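PDB 3JWI: methyltransferase type 12 from Clostridium thermocellum, which probably transfers a methyl group from S-adenosyl-L-methionine to the 2'-hydroxyl of the 3'-terminal nucleotide of small RNAs, this chain being its methyltransferase domain. Local coordinates for residues Gln14-Val19 with Thr105-Ile110. Sequence-based numbering, arbitrary orientation.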
ATOM      1  N   GLN A  14      -9.910   7.762  -4.776  1.00 45.50           N
ATOM      2  CA  GLN A  14     -10.549   7.293  -3.554  1.00 45.03           C
ATOM      3  C   GLN A  14      -9.608   6.377  -2.778  1.00 42.69           C
ATOM      4  O   GLN A  14      -9.436   6.531  -1.566  1.00 42.45           O
ATOM      5  CB  GLN A  14     -11.834   6.533  -3.884  1.00 46.80           C
ATOM      6  CG  GLN A  14     -12.881   7.361  -4.597  1.00 51.44           C
ATOM      7  CD  GLN A  14     -14.128   6.560  -4.905  1.00 54.56           C
ATOM      8  OE1 GLN A  14     -14.082   5.577  -5.646  1.00 57.13           O
ATOM      9  NE2 GLN A  14     -15.251   6.973  -4.335  1.00 56.34           N
ATOM     10  N   ARG A  15      -8.999   5.427  -3.481  1.00 38.42           N
ATOM     11  CA  ARG A  15      -8.087   4.489  -2.851  1.00 36.76           C
ATOM     12  C   ARG A  15      -6.937   5.202  -2.145  1.00 34.41           C
ATOM     13  O   ARG A  15      -6.756   5.042  -0.939  1.00 33.08           O
ATOM     14  CB  ARG A  15      -7.544   3.497  -3.885  1.00 36.54           C
ATOM     15  CG  ARG A  15      -6.618   2.441  -3.301  1.00 39.85           C
ATOM     16  CD  ARG A  15      -6.462   1.262  -4.256  1.00 41.72           C
ATOM     17  NE  ARG A  15      -5.974   1.693  -5.561  1.00 44.80           N
ATOM     18  CZ  ARG A  15      -6.541   1.364  -6.717  1.00 46.54           C
ATOM     19  NH1 ARG A  15      -7.622   0.594  -6.733  1.00 46.67           N
ATOM     20  NH2 ARG A  15      -6.033   1.814  -7.858  1.00 47.79           N
ATOM     21  N   LEU A  16      -6.168   5.997  -2.885  1.00 32.71           N
ATOM     22  CA  LEU A  16      -5.044   6.714  -2.289  1.00 31.16           C
ATOM     23  C   LEU A  16      -5.514   7.792  -1.325  1.00 29.65           C
ATOM     24  O   LEU A  16      -4.847   8.086  -0.330  1.00 29.51           O
ATOM     25  CB  LEU A  16      -4.164   7.334  -3.373  1.00 32.16           C
ATOM     26  CG  LEU A  16      -3.456   6.336  -4.298  1.00 34.02           C
ATOM     27  CD1 LEU A  16      -2.532   7.085  -5.250  1.00 32.26           C
ATOM     28  CD2 LEU A  16      -2.662   5.332  -3.464  1.00 34.90           C
ATOM     29  N   GLY A  17      -6.669   8.379  -1.616  1.00 27.89           N
ATOM     30  CA  GLY A  17      -7.194   9.413  -0.748  1.00 24.66           C
ATOM     31  C   GLY A  17      -7.542   8.852   0.614  1.00 24.46           C
ATOM     32  O   GLY A  17      -7.399   9.531   1.635  1.00 23.04           O
ATOM     33  N   THR A  18      -7.995   7.600   0.634  1.00 24.41           N
ATOM     34  CA  THR A  18      -8.368   6.944   1.882  1.00 22.43           C
ATOM     35  C   THR A  18      -7.127   6.615   2.694  1.00 22.62           C
ATOM     36  O   THR A  18      -7.115   6.788   3.915  1.00 23.31           O
ATOM     37  CB  THR A  18      -9.142   5.635   1.623  1.00 25.30           C
ATOM     38  OG1 THR A  18     -10.294   5.910   0.819  1.00 24.93           O
ATOM     39  CG2 THR A  18      -9.590   5.008   2.948  1.00 23.50           C
ATOM     40  N   VAL A  19      -6.084   6.135   2.020  1.00 21.44           N
ATOM     41  CA  VAL A  19      -4.844   5.786   2.701  1.00 20.74           C
ATOM     42  C   VAL A  19      -4.326   6.998   3.473  1.00 20.68           C
ATOM     43  O   VAL A  19      -3.998   6.897   4.658  1.00 21.91           O
ATOM     44  CB  VAL A  19      -3.767   5.308   1.697  1.00 20.57           C
ATOM     45  CG1 VAL A  19      -2.466   5.025   2.420  1.00 16.50           C
ATOM     46  CG2 VAL A  19      -4.246   4.056   0.981  1.00 19.43           C
ATOM     47  N   THR A 105       2.737   1.348   4.201  1.00 15.82           N
ATOM     48  CA  THR A 105       1.605   1.173   3.307  1.00 17.55           C
ATOM     49  C   THR A 105       1.981   0.107   2.276  1.00 16.92           C
ATOM     50  O   THR A 105       3.101   0.089   1.766  1.00 16.49           O
ATOM     51  CB  THR A 105       1.241   2.493   2.577  1.00 16.79           C
ATOM     52  OG1 THR A 105       2.386   2.981   1.875  1.00 19.24           O
ATOM     53  CG2 THR A 105       0.787   3.541   3.566  1.00 18.37           C
ATOM     54  N   VAL A 106       1.044  -0.791   1.996  1.00 17.40           N
ATOM     55  CA  VAL A 106       1.250  -1.860   1.028  1.00 17.34           C
ATOM     56  C   VAL A 106       0.006  -1.823   0.157  1.00 18.51           C
ATOM     57  O   VAL A 106      -0.976  -2.529   0.403  1.00 17.47           O
ATOM     58  CB  VAL A 106       1.384  -3.223   1.728  1.00 18.20           C
ATOM     59  CG1 VAL A 106       1.819  -4.289   0.735  1.00 14.97           C
ATOM     60  CG2 VAL A 106       2.387  -3.114   2.858  1.00 17.56           C
ATOM     61  N   ILE A 107       0.066  -0.973  -0.864  1.00 18.88           N
ATOM     62  CA  ILE A 107      -1.052  -0.756  -1.771  1.00 19.77           C
ATOM     63  C   ILE A 107      -0.938  -1.546  -3.070  1.00 17.90           C
ATOM     64  O   ILE A 107       0.007  -1.375  -3.827  1.00 17.48           O
ATOM     65  CB  ILE A 107      -1.177   0.755  -2.112  1.00 20.72           C
ATOM     66  CG1 ILE A 107      -0.929   1.601  -0.854  1.00 16.75           C
ATOM     67  CG2 ILE A 107      -2.552   1.045  -2.709  1.00 22.29           C
ATOM     68  CD1 ILE A 107      -1.889   1.344   0.290  1.00 19.81           C
ATOM     69  N   GLU A 108      -1.915  -2.405  -3.318  1.00 19.93           N
ATOM     70  CA  GLU A 108      -1.942  -3.222  -4.526  1.00 22.66           C
ATOM     71  C   GLU A 108      -0.598  -3.916  -4.757  1.00 23.60           C
ATOM     72  O   GLU A 108      -0.025  -3.852  -5.848  1.00 24.31           O
ATOM     73  CB  GLU A 108      -2.303  -2.341  -5.731  1.00 26.72           C
ATOM     74  CG  GLU A 108      -3.486  -1.390  -5.472  1.00 31.31           C
ATOM     75  CD  GLU A 108      -4.783  -2.121  -5.117  1.00 36.25           C
ATOM     76  OE1 GLU A 108      -5.261  -2.903  -5.969  1.00 41.31           O
ATOM     77  OE2 GLU A 108      -5.325  -1.918  -4.002  1.00 31.36           O
ATOM     78  N   VAL A 109      -0.098  -4.584  -3.724  1.00 21.84           N
ATOM     79  CA  VAL A 109       1.174  -5.285  -3.822  1.00 21.67           C
ATOM     80  C   VAL A 109       1.081  -6.804  -3.589  1.00 21.61           C
ATOM     81  O   VAL A 109       1.657  -7.586  -4.341  1.00 22.58           O
ATOM     82  CB  VAL A 109       2.202  -4.700  -2.814  1.00 21.15           C
ATOM     83  CG1 VAL A 109       3.400  -5.639  -2.684  1.00 21.32           C
ATOM     84  CG2 VAL A 109       2.657  -3.307  -3.271  1.00 20.30           C
ATOM     85  N   ILE A 110       0.348  -7.222  -2.565  1.00 20.06           N
ATOM     86  CA  ILE A 110       0.270  -8.644  -2.235  1.00 21.49           C
ATOM     87  C   ILE A 110      -0.307  -9.592  -3.282  1.00 23.32           C
ATOM     88  O   ILE A 110       0.103 -10.753  -3.348  1.00 22.81           O
ATOM     89  CB  ILE A 110      -0.478  -8.864  -0.905  1.00 20.89           C
ATOM     90  CG1 ILE A 110      -1.958  -8.490  -1.054  1.00 20.14           C
ATOM     91  CG2 ILE A 110       0.191  -8.044   0.195  1.00 20.16           C
ATOM     92  CD1 ILE A 110      -2.771  -8.674   0.227  1.00 19.38           C
TER
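Val19 and Ile107 meet tip to tip in the apolar part of this contact, Val19 CG2 lying 3.7 Å from Ile107 CD1. The other branch of the valine, CG1, is set anti to the backbone N (chi1 177°) and crosses the methyl of Thr105, 3.8 Å from its CG2. Thr105 OG1 is hydrogen-bonded to Asp33 OD1 on strand 30-34. Leu16 adds a looser touch, its CD2 4.4 Å from Ile107 CG2, and its side chain also touches helix 40-46.

The charged part lies past the end of the strand. Arg15 lays its guanidinium over the Glu108 carboxylate, the two planes stacked 26° apart, and Glu108 CG sits over one guanidinium face toward the rim. The salt bridge is long, 4.0 Å from Arg15 NE to Glu108 OE2, and purely electrostatic, because the oxygen stands well out of the guanidinium plane. Arg15 CD comes closer to that OE2, at 3.4 Å; OE2 also has a hydrogen bond with Ser137 OG.

Segment 14-19 thus runs nearly antiparallel (169°) to segment 105-107, part of the middle strand of the Rossmann-like methyltransferase sheet; that strand ends at Ile107, a magnesium-site residue in this protein, though no magnesium is bound here.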